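Local coordinates for protein 11R-lipoxygenase (Gersemia fruticosa, PDB 3VF1) that probably inserts molecular oxygen into polyunsaturated fatty acids with a non-heme iron, in a calcium-regulated manner, at residues W372-L377 and H609-A614; V405-N410 and Q528-D533; V468-Y473 and K548-S553. All blocks are in the same frame, centred on the assembly; numbering follows the deposited sequence.

Helix 369-410 supplies the first segment of two contacts. Near its N-terminal end, contact 1 closes a loop of 231 residues, mostly helical, by meeting the short helix 609-615. At its C-terminal end, contact 2 joins it to helix 525-538; the centres of these two contacts lie about 50 Å apart, on opposite sides of the chain's centre. Contact 3 ties the turn before helix 475-481 to the loop ahead of helix 557-579. Contacts 2 and 3 both nest inside the loop of contact 1 and cross each other, their segments alternating along the chain. They also touch, through I531 packing on V550 and P551. All the segments so joined belong to the helical lipoxygenase domain.

Contact 1. Residues W372-L377 and H609-A614; sequences WIMAKL and HKVIMA
I612 projects from helix 609-615 toward helix 369-410, and each branch of its side chain meets a different residue there. CG1 receives the methyl of M374, with M374 CE 3.4 Å from I612 CG1. CG2 meets the leucine one turn on, I612 CG2 lying 3.7 Å from L377 CD1. I612 CD1 meets I373 CG2 at 3.9 Å. I373 and L377 both cross the I612 side chain at about a right angle, whereas M374 and I612 run past each other in opposite directions. M374 CE reaches on to the flank of V611, 4.0 Å from V611 CG1. The reach of M374 follows from its torsions: CG is anti to the backbone N (chi1 174°), and bends at chi2 and chi3 carry the methyl across to the other helix. The contact is entirely apolar, with 188 Å² buried over both segments. In the helical lipoxygenase domain it joins the first turns of the long helix 369-410, whose later turns carry the iron ligands H392 and H397, to the short helix 609-615. The two segments run nearly parallel, their axes 14° apart and 10.8 Å from each other at closest approach, a gap bridged by side chains. Behind this layer, K376 CG lies over one face of the W372 ring, and W372 NE1 and K376 NZ both bind D254. On the helix 609-615 side, H609 NE2 bonds to L229 N, and M613 packs on W226 and L229. N608 OD1 accepts from V611 N at the start of that helix.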
loop_
_atom_site.group_PDB
_atom_site.type_symbol
_atom_site.label_atom_id
_atom_site.label_comp_id
_atom_site.label_asym_id
_atom_site.label_seq_id
_atom_site.Cartn_x
_atom_site.Cartn_y
_atom_site.Cartn_z
ATOM N N TRP A 372 0.479 -33.240 12.868
ATOM C CA TRP A 372 1.067 -32.513 11.752
ATOM C C TRP A 372 0.207 -31.312 11.368
ATOM O O TRP A 372 0.727 -30.237 11.071
ATOM C CB TRP A 372 1.248 -33.435 10.546
ATOM C CG TRP A 372 1.810 -32.733 9.348
ATOM C CD1 TRP A 372 1.248 -32.649 8.108
ATOM C CD2 TRP A 372 3.042 -32.004 9.283
ATOM N NE1 TRP A 372 2.058 -31.919 7.273
ATOM C CE2 TRP A 372 3.163 -31.509 7.970
ATOM C CE3 TRP A 372 4.053 -31.722 10.206
ATOM C CZ2 TRP A 372 4.257 -30.750 7.556
ATOM C CZ3 TRP A 372 5.138 -30.968 9.793
ATOM C CH2 TRP A 372 5.230 -30.491 8.481
ATOM N N ILE A 373 -1.109 -31.500 11.371
ATOM C CA ILE A 373 -2.030 -30.411 11.072
ATOM C C ILE A 373 -1.905 -29.311 12.122
ATOM O O ILE A 373 -1.893 -28.126 11.792
ATOM C CB ILE A 373 -3.489 -30.907 10.996
ATOM C CG1 ILE A 373 -3.713 -31.652 9.680
ATOM C CG2 ILE A 373 -4.463 -29.742 11.107
ATOM C CD1 ILE A 373 -5.065 -32.331 9.573
ATOM N N MET A 374 -1.806 -29.707 13.386
ATOM C CA MET A 374 -1.642 -28.747 14.470
ATOM C C MET A 374 -0.364 -27.938 14.264
ATOM O O MET A 374 -0.370 -26.710 14.360
ATOM C CB MET A 374 -1.598 -29.468 15.820
ATOM C CG MET A 374 -1.278 -28.561 17.006
ATOM S SD MET A 374 -2.581 -27.365 17.376
ATOM C CE MET A 374 -3.748 -28.392 18.269
ATOM N N ALA A 375 0.730 -28.633 13.973
ATOM C CA ALA A 375 2.021 -27.985 13.787
ATOM C C ALA A 375 1.949 -26.941 12.677
ATOM O O ALA A 375 2.486 -25.842 12.810
ATOM C CB ALA A 375 3.092 -29.017 13.474
ATOM N N LYS A 376 1.279 -27.288 11.582
ATOM C CA LYS A 376 1.152 -26.384 10.445
ATOM C C LYS A 376 0.346 -25.138 10.801
ATOM O O LYS A 376 0.678 -24.035 10.370
ATOM C CB LYS A 376 0.514 -27.106 9.255
ATOM C CG LYS A 376 1.432 -28.128 8.597
ATOM C CD LYS A 376 0.842 -28.678 7.307
ATOM C CE LYS A 376 -0.449 -29.444 7.550
ATOM N NZ LYS A 376 -0.992 -30.023 6.290
ATOM N N LEU A 377 -0.711 -25.314 11.587
ATOM C CA LEU A 377 -1.558 -24.195 11.981
ATOM C C LEU A 377 -0.772 -23.160 12.773
ATOM O O LEU A 377 -0.971 -21.959 12.602
ATOM C CB LEU A 377 -2.754 -24.686 12.800
ATOM C CG LEU A 377 -3.804 -25.476 12.012
ATOM C CD1 LEU A 377 -4.784 -26.166 12.950
ATOM C CD2 LEU A 377 -4.545 -24.564 11.047
ATOM N N HIS A 609 -9.285 -33.454 16.541
ATOM C CA HIS A 609 -10.159 -32.424 15.994
ATOM C C HIS A 609 -10.605 -31.416 17.058
ATOM O O HIS A 609 -10.433 -30.211 16.885
ATOM C CB HIS A 609 -11.375 -33.063 15.322
ATOM C CG HIS A 609 -11.976 -32.219 14.243
ATOM N ND1 HIS A 609 -12.532 -32.754 13.102
ATOM C CD2 HIS A 609 -12.104 -30.875 14.129
ATOM C CE1 HIS A 609 -12.977 -31.777 12.331
ATOM N NE2 HIS A 609 -12.730 -30.629 12.932
ATOM N N LYS A 610 -11.165 -31.907 18.159
ATOM C CA LYS A 610 -11.709 -31.028 19.193
ATOM C C LYS A 610 -10.629 -30.201 19.890
ATOM O O LYS A 610 -10.868 -29.054 20.270
ATOM C CB LYS A 610 -12.500 -31.834 20.227
ATOM C CG LYS A 610 -13.845 -32.340 19.727
ATOM C CD LYS A 610 -14.813 -31.195 19.455
ATOM C CE LYS A 610 -16.169 -31.714 18.996
ATOM N NZ LYS A 610 -17.135 -30.614 18.716
ATOM N N VAL A 611 -9.447 -30.780 20.063
ATOM C CA VAL A 611 -8.338 -30.053 20.671
ATOM C C VAL A 611 -7.969 -28.860 19.804
ATOM O O VAL A 611 -7.723 -27.762 20.305
ATOM C CB VAL A 611 -7.094 -30.945 20.837
ATOM C CG1 VAL A 611 -5.875 -30.103 21.203
ATOM C CG2 VAL A 611 -7.343 -32.016 21.886
ATOM N N ILE A 612 -7.936 -29.089 18.496
ATOM C CA ILE A 612 -7.602 -28.043 17.539
ATOM C C ILE A 612 -8.647 -26.930 17.554
ATOM O O ILE A 612 -8.300 -25.752 17.491
ATOM C CB ILE A 612 -7.455 -28.622 16.118
ATOM C CG1 ILE A 612 -6.119 -29.359 16.000
ATOM C CG2 ILE A 612 -7.537 -27.518 15.075
ATOM C CD1 ILE A 612 -5.946 -30.142 14.715
ATOM N N MET A 613 -9.919 -27.303 17.647
ATOM C CA MET A 613 -10.998 -26.319 17.690
ATOM C C MET A 613 -10.900 -25.438 18.932
ATOM O O MET A 613 -11.420 -24.323 18.951
ATOM C CB MET A 613 -12.365 -27.008 17.666
ATOM C CG MET A 613 -12.625 -27.853 16.429
ATOM S SD MET A 613 -12.085 -27.064 14.902
ATOM C CE MET A 613 -13.105 -25.593 14.905
ATOM N N ALA A 614 -10.235 -25.941 19.969
ATOM C CA ALA A 614 -10.100 -25.198 21.218
ATOM C C ALA A 614 -8.987 -24.158 21.125
ATOM O O ALA A 614 -8.984 -23.175 21.870
ATOM C CB ALA A 614 -9.841 -26.149 22.375
#

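Contact 2. Residues V405-N410 and Q528-D533; sequences VSSWRN and QDWIRD
S406, R409 and N410 on the last turns of helix 369-410 meet W530 and D533 of helix 525-538, a helix-helix crossing within the α-helical lipoxygenase domain. The segment axes approach to 8.8 Å at 139°, so the helices run roughly antiparallel. The charged interaction is a salt bridge: R409 NE donates to D533 OD2 at 2.9 Å, using the carboxylate's syn lone pair, with the acceptor close to the guanidinium plane. A bend at chi3 (54°) turns the guanidinium back so that its NE edge faces the acid. R409 NH1 is held in turn by Y165 O, and D533 OD1 by W167 NE1 and N537 ND2, so both charged groups are also tied to neighbouring parts of the chain. Hydrogen bonds from uncharged donors complete the polar set. N410 ND2 reaches the anti side of D533 OD2 at 3.1 Å, giving that oxygen a second donor, and the N410 amide and D533 carboxylate planes are 77° apart. The same nitrogen donates to S406 O at 2.9 Å, so two acceptors fix the rotation of the amide. S406 OG donates to W530 O at 2.8 Å, tilted from the carbonyl plane. S407 OG is bonded to T403 O within its own helix. Packing fills the rest. N410 CB lies 3.6 Å from W530 N, close against the backbone of helix 525-538. The CD1-NE1 edge of the W530 indole lies against the helix backbone at S406 C and S407 N, and the ring packs on L421 and L564 beyond. S406 CB rests 3.5 Å from W530 CD1.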
loop_
_atom_site.group_PDB
_atom_site.type_symbol
_atom_site.label_atom_id
_atom_site.label_comp_id
_atom_site.label_asym_id
_atom_site.label_seq_id
_atom_site.Cartn_x
_atom_site.Cartn_y
_atom_site.Cartn_z
ATOM N N VAL A 405 4.340 13.141 2.607
ATOM C CA VAL A 405 4.540 14.317 3.446
ATOM C C VAL A 405 5.646 15.208 2.886
ATOM O O VAL A 405 5.511 16.431 2.850
ATOM C CB VAL A 405 4.890 13.920 4.896
ATOM C CG1 VAL A 405 5.206 15.154 5.728
ATOM C CG2 VAL A 405 3.748 13.131 5.520
ATOM N N SER A 406 6.738 14.591 2.445
ATOM C CA SER A 406 7.868 15.342 1.915
ATOM C C SER A 406 7.504 16.028 0.601
ATOM O O SER A 406 8.015 17.104 0.295
ATOM C CB SER A 406 9.080 14.431 1.713
ATOM O OG SER A 406 10.191 15.180 1.252
ATOM N N SER A 407 6.623 15.404 -0.175
ATOM C CA SER A 407 6.169 15.992 -1.430
ATOM C C SER A 407 5.490 17.332 -1.180
ATOM O O SER A 407 5.766 18.317 -1.866
ATOM C CB SER A 407 5.200 15.054 -2.153
ATOM O OG SER A 407 5.865 13.901 -2.642
ATOM N N TRP A 408 4.600 17.365 -0.193
ATOM C CA TRP A 408 3.857 18.578 0.127
ATOM C C TRP A 408 4.764 19.666 0.693
ATOM O O TRP A 408 4.511 20.856 0.503
ATOM C CB TRP A 408 2.734 18.271 1.121
ATOM C CG TRP A 408 1.539 17.620 0.490
ATOM C CD1 TRP A 408 1.231 16.291 0.491
ATOM C CD2 TRP A 408 0.492 18.273 -0.237
ATOM N NE1 TRP A 408 0.057 16.076 -0.191
ATOM C CE2 TRP A 408 -0.416 17.277 -0.647
ATOM C CE3 TRP A 408 0.235 19.603 -0.581
ATOM C CZ2 TRP A 408 -1.561 17.570 -1.386
ATOM C CZ3 TRP A 408 -0.903 19.892 -1.314
ATOM C CH2 TRP A 408 -1.786 18.880 -1.709
ATOM N N ARG A 409 5.826 19.256 1.376
ATOM C CA ARG A 409 6.695 20.194 2.082
ATOM C C ARG A 409 7.811 20.783 1.221
ATOM O O ARG A 409 8.341 21.845 1.541
ATOM C CB ARG A 409 7.321 19.508 3.297
ATOM C CG ARG A 409 6.343 19.214 4.419
ATOM C CD ARG A 409 6.974 18.331 5.483
ATOM N NE ARG A 409 8.230 18.882 5.985
ATOM C CZ ARG A 409 8.319 19.894 6.843
ATOM N NH1 ARG A 409 7.225 20.489 7.298
ATOM N NH2 ARG A 409 9.509 20.319 7.244
ATOM N N ASN A 410 8.177 20.100 0.140
ATOM C CA ASN A 410 9.361 20.490 -0.621
ATOM C C ASN A 410 9.153 20.668 -2.125
ATOM O O ASN A 410 9.991 21.271 -2.796
ATOM C CB ASN A 410 10.480 19.475 -0.383
ATOM C CG ASN A 410 10.809 19.309 1.087
ATOM O OD1 ASN A 410 11.561 20.098 1.659
ATOM N ND2 ASN A 410 10.244 18.279 1.707
ATOM N N GLN A 528 16.279 18.059 -4.105
ATOM C CA GLN A 528 17.292 17.884 -3.072
ATOM C C GLN A 528 16.702 18.171 -1.695
ATOM O O GLN A 528 17.084 17.548 -0.705
ATOM C CB GLN A 528 18.491 18.796 -3.338
ATOM C CG GLN A 528 19.146 18.569 -4.693
ATOM C CD GLN A 528 19.713 17.171 -4.848
ATOM O OE1 GLN A 528 19.995 16.491 -3.865
ATOM N NE2 GLN A 528 19.878 16.736 -6.091
ATOM N N ASP A 529 15.772 19.120 -1.635
ATOM C CA ASP A 529 15.047 19.398 -0.401
ATOM C C ASP A 529 14.162 18.205 -0.066
ATOM O O ASP A 529 14.052 17.801 1.091
ATOM C CB ASP A 529 14.185 20.655 -0.549
ATOM C CG ASP A 529 15.011 21.916 -0.720
ATOM O OD1 ASP A 529 16.162 21.943 -0.234
ATOM O OD2 ASP A 529 14.508 22.880 -1.334
ATOM N N TRP A 530 13.537 17.650 -1.097
ATOM C CA TRP A 530 12.655 16.502 -0.946
ATOM C C TRP A 530 13.383 15.319 -0.317
ATOM O O TRP A 530 12.962 14.801 0.718
ATOM C CB TRP A 530 12.089 16.103 -2.311
ATOM C CG TRP A 530 11.098 14.986 -2.252
ATOM C CD1 TRP A 530 9.867 15.016 -1.671
ATOM C CD2 TRP A 530 11.248 13.673 -2.807
ATOM N NE1 TRP A 530 9.240 13.805 -1.824
ATOM C CE2 TRP A 530 10.068 12.962 -2.520
ATOM C CE3 TRP A 530 12.266 13.029 -3.518
ATOM C CZ2 TRP A 530 9.877 11.640 -2.915
ATOM C CZ3 TRP A 530 12.074 11.717 -3.912
ATOM C CH2 TRP A 530 10.889 11.037 -3.608
ATOM N N ILE A 531 14.483 14.895 -0.935
ATOM C CA ILE A 531 15.201 13.712 -0.471
ATOM C C ILE A 531 15.915 13.967 0.854
ATOM O O ILE A 531 16.101 13.047 1.649
ATOM C CB ILE A 531 16.223 13.214 -1.520
ATOM C CG1 ILE A 531 16.730 11.817 -1.152
ATOM C CG2 ILE A 531 17.390 14.184 -1.644
ATOM C CD1 ILE A 531 15.647 10.754 -1.116
ATOM N N ARG A 532 16.310 15.212 1.093
ATOM C CA ARG A 532 16.975 15.564 2.342
ATOM C C ARG A 532 15.991 15.525 3.510
ATOM O O ARG A 532 16.354 15.163 4.629
ATOM C CB ARG A 532 17.618 16.951 2.249
ATOM C CG ARG A 532 18.264 17.402 3.554
ATOM C CD ARG A 532 19.148 18.632 3.379
ATOM N NE ARG A 532 18.408 19.795 2.889
ATOM C CZ ARG A 532 18.421 20.236 1.632
ATOM N NH1 ARG A 532 19.142 19.628 0.696
ATOM N NH2 ARG A 532 17.704 21.301 1.304
ATOM N N ASP A 533 14.745 15.898 3.243
ATOM C CA ASP A 533 13.715 15.889 4.273
ATOM C C ASP A 533 13.352 14.453 4.647
ATOM O O ASP A 533 13.027 14.164 5.800
ATOM C CB ASP A 533 12.475 16.643 3.789
ATOM C CG ASP A 533 11.572 17.072 4.928
ATOM O OD1 ASP A 533 12.005 16.992 6.096
ATOM O OD2 ASP A 533 10.433 17.503 4.651
#

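Contact 3. Residues V468-Y473 and K548-S553; sequences VTFDSY and KKVPKS
K548 crosses the side chain of V468 at about a right angle. From CB the chain sets CG anti to the carbonyl carbon, and a bend at chi2 (-93°) swings it toward the carbonyl of V468. K548 CG passes 4.1 Å from V468 O; K548 CD is nearest V468 O, at 3.2 Å, and CD and CE also pack on V468 CG1. A second bend, at chi4, delivers the ammonium, and K548 NZ donates to V468 O at 3.1 Å, in the carbonyl plane. T546 O is the stronger partner of NZ, and A541 O and Y465 O also accept from it, so three N-H are shared among four carbonyls. NZ also makes a cation-pi contact with the Y465 ring, and the carbonyls would probably help to stabilise the charge of this buried lysine. One backbone bond lies beside it: F470 N donates to K548 O at 3.0 Å, the donor tilted from the carbonyl plane, and this oxygen also sits at the F470 ring edge. The contact joins two irregular connections of the helical lipoxygenase domain, the one between helices 456-465 and 475-481 and the one leading into helix 557-579. T469 OG1 accepts from D471 N at 3.2 Å, forming an ST turn at the start of the 3-10 segment 470-473. S472 OG donates back to T469 O, nearly in line with the carbonyl bond. V550 CG2 packs obliquely on the F470 ring, 3.4 Å from F470 CE1; Y539 meets that ring edge-to-face, and F563 and M399 also pack on F470. On the exposed side K549 lies beside T469, pointing the same way, and its CD and CE reach D471, while K549 NZ stays 4.4 Å from D471 OD2, too far for a salt bridge.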
loop_
_atom_site.group_PDB
_atom_site.type_symbol
_atom_site.label_atom_id
_atom_site.label_comp_id
_atom_site.label_asym_id
_atom_site.label_seq_id
_atom_site.Cartn_x
_atom_site.Cartn_y
_atom_site.Cartn_z
ATOM N N VAL A 468 15.551 -2.293 9.392
ATOM C CA VAL A 468 15.187 -2.180 7.984
ATOM C C VAL A 468 16.032 -1.147 7.248
ATOM O O VAL A 468 16.388 -0.109 7.803
ATOM C CB VAL A 468 13.696 -1.813 7.805
ATOM C CG1 VAL A 468 13.456 -0.342 8.131
ATOM C CG2 VAL A 468 13.247 -2.117 6.386
ATOM N N THR A 469 16.362 -1.454 5.999
ATOM C CA THR A 469 16.965 -0.483 5.095
ATOM C C THR A 469 16.255 -0.585 3.752
ATOM O O THR A 469 15.470 -1.504 3.528
ATOM C CB THR A 469 18.473 -0.727 4.892
ATOM O OG1 THR A 469 18.670 -1.763 3.923
ATOM C CG2 THR A 469 19.142 -1.115 6.203
ATOM N N PHE A 470 16.533 0.354 2.856
ATOM C CA PHE A 470 15.872 0.371 1.556
ATOM C C PHE A 470 16.438 -0.672 0.592
ATOM O O PHE A 470 15.912 -0.855 -0.507
ATOM C CB PHE A 470 15.939 1.768 0.935
ATOM C CG PHE A 470 14.724 2.606 1.211
ATOM C CD1 PHE A 470 14.598 3.300 2.404
ATOM C CD2 PHE A 470 13.703 2.691 0.281
ATOM C CE1 PHE A 470 13.475 4.068 2.662
ATOM C CE2 PHE A 470 12.578 3.456 0.532
ATOM C CZ PHE A 470 12.465 4.146 1.724
ATOM N N ASP A 471 17.502 -1.358 0.998
ATOM C CA ASP A 471 18.026 -2.463 0.203
ATOM C C ASP A 471 16.982 -3.568 0.091
ATOM O O ASP A 471 16.916 -4.277 -0.915
ATOM C CB ASP A 471 19.308 -3.025 0.819
ATOM C CG ASP A 471 20.484 -2.075 0.692
ATOM O OD1 ASP A 471 20.384 -1.096 -0.080
ATOM O OD2 ASP A 471 21.513 -2.315 1.359
ATOM N N SER A 472 16.164 -3.709 1.131
ATOM C CA SER A 472 15.126 -4.732 1.151
ATOM C C SER A 472 13.948 -4.352 0.256
ATOM O O SER A 472 13.006 -5.129 0.097
ATOM C CB SER A 472 14.640 -4.977 2.583
ATOM O OG SER A 472 13.988 -3.834 3.112
ATOM N N TYR A 473 14.003 -3.157 -0.326
ATOM C CA TYR A 473 12.957 -2.701 -1.235
ATOM C C TYR A 473 13.368 -2.855 -2.695
ATOM O O TYR A 473 12.542 -2.712 -3.594
ATOM C CB TYR A 473 12.582 -1.251 -0.936
ATOM C CG TYR A 473 11.621 -1.119 0.219
ATOM C CD1 TYR A 473 12.079 -1.093 1.529
ATOM C CD2 TYR A 473 10.254 -1.032 -0.001
ATOM C CE1 TYR A 473 11.199 -0.979 2.587
ATOM C CE2 TYR A 473 9.369 -0.918 1.050
ATOM C CZ TYR A 473 9.847 -0.891 2.339
ATOM O OH TYR A 473 8.963 -0.777 3.382
ATOM N N LYS A 548 19.050 3.807 7.283
ATOM C CA LYS A 548 18.028 3.239 6.408
ATOM C C LYS A 548 18.444 3.277 4.940
ATOM O O LYS A 548 17.703 2.826 4.069
ATOM C CB LYS A 548 16.711 3.994 6.596
ATOM C CG LYS A 548 16.228 4.015 8.040
ATOM C CD LYS A 548 15.271 2.875 8.327
ATOM C CE LYS A 548 15.224 2.544 9.810
ATOM N NZ LYS A 548 16.415 1.767 10.247
ATOM N N LYS A 549 19.629 3.819 4.677
ATOM C CA LYS A 549 20.180 3.884 3.325
ATOM C C LYS A 549 19.314 4.712 2.375
ATOM O O LYS A 549 19.210 4.407 1.187
ATOM C CB LYS A 549 20.404 2.479 2.762
ATOM C CG LYS A 549 21.471 1.700 3.506
ATOM C CD LYS A 549 21.818 0.403 2.798
ATOM C CE LYS A 549 22.884 -0.372 3.557
ATOM N NZ LYS A 549 24.157 0.395 3.695
ATOM N N VAL A 550 18.696 5.759 2.909
ATOM C CA VAL A 550 18.050 6.763 2.075
ATOM C C VAL A 550 19.100 7.812 1.721
ATOM O O VAL A 550 19.793 8.314 2.606
ATOM C CB VAL A 550 16.880 7.440 2.805
ATOM C CG1 VAL A 550 16.250 8.509 1.922
ATOM C CG2 VAL A 550 15.846 6.406 3.220
ATOM N N PRO A 551 19.234 8.141 0.427
ATOM C CA PRO A 551 20.297 9.065 0.015
ATOM C C PRO A 551 20.221 10.418 0.718
ATOM O O PRO A 551 19.127 10.902 1.014
ATOM C CB PRO A 551 20.049 9.241 -1.487
ATOM C CG PRO A 551 19.274 8.040 -1.895
ATOM C CD PRO A 551 18.425 7.686 -0.717
ATOM N N LYS A 552 21.378 11.015 0.985
ATOM C CA LYS A 552 21.434 12.369 1.523
ATOM C C LYS A 552 21.151 13.363 0.404
ATOM O O LYS A 552 20.690 14.478 0.647
ATOM C CB LYS A 552 22.811 12.647 2.126
ATOM C CG LYS A 552 23.179 11.739 3.287
ATOM C CD LYS A 552 24.561 12.064 3.845
ATOM C CE LYS A 552 25.643 11.959 2.778
ATOM N NZ LYS A 552 25.956 13.269 2.132
ATOM N N SER A 553 21.433 12.945 -0.827
ATOM C CA SER A 553 21.178 13.765 -2.002
ATOM C C SER A 553 21.160 12.887 -3.246
ATOM O O SER A 553 21.689 11.776 -3.236
ATOM C CB SER A 553 22.252 14.845 -2.143
ATOM O OG SER A 553 23.538 14.272 -2.321
#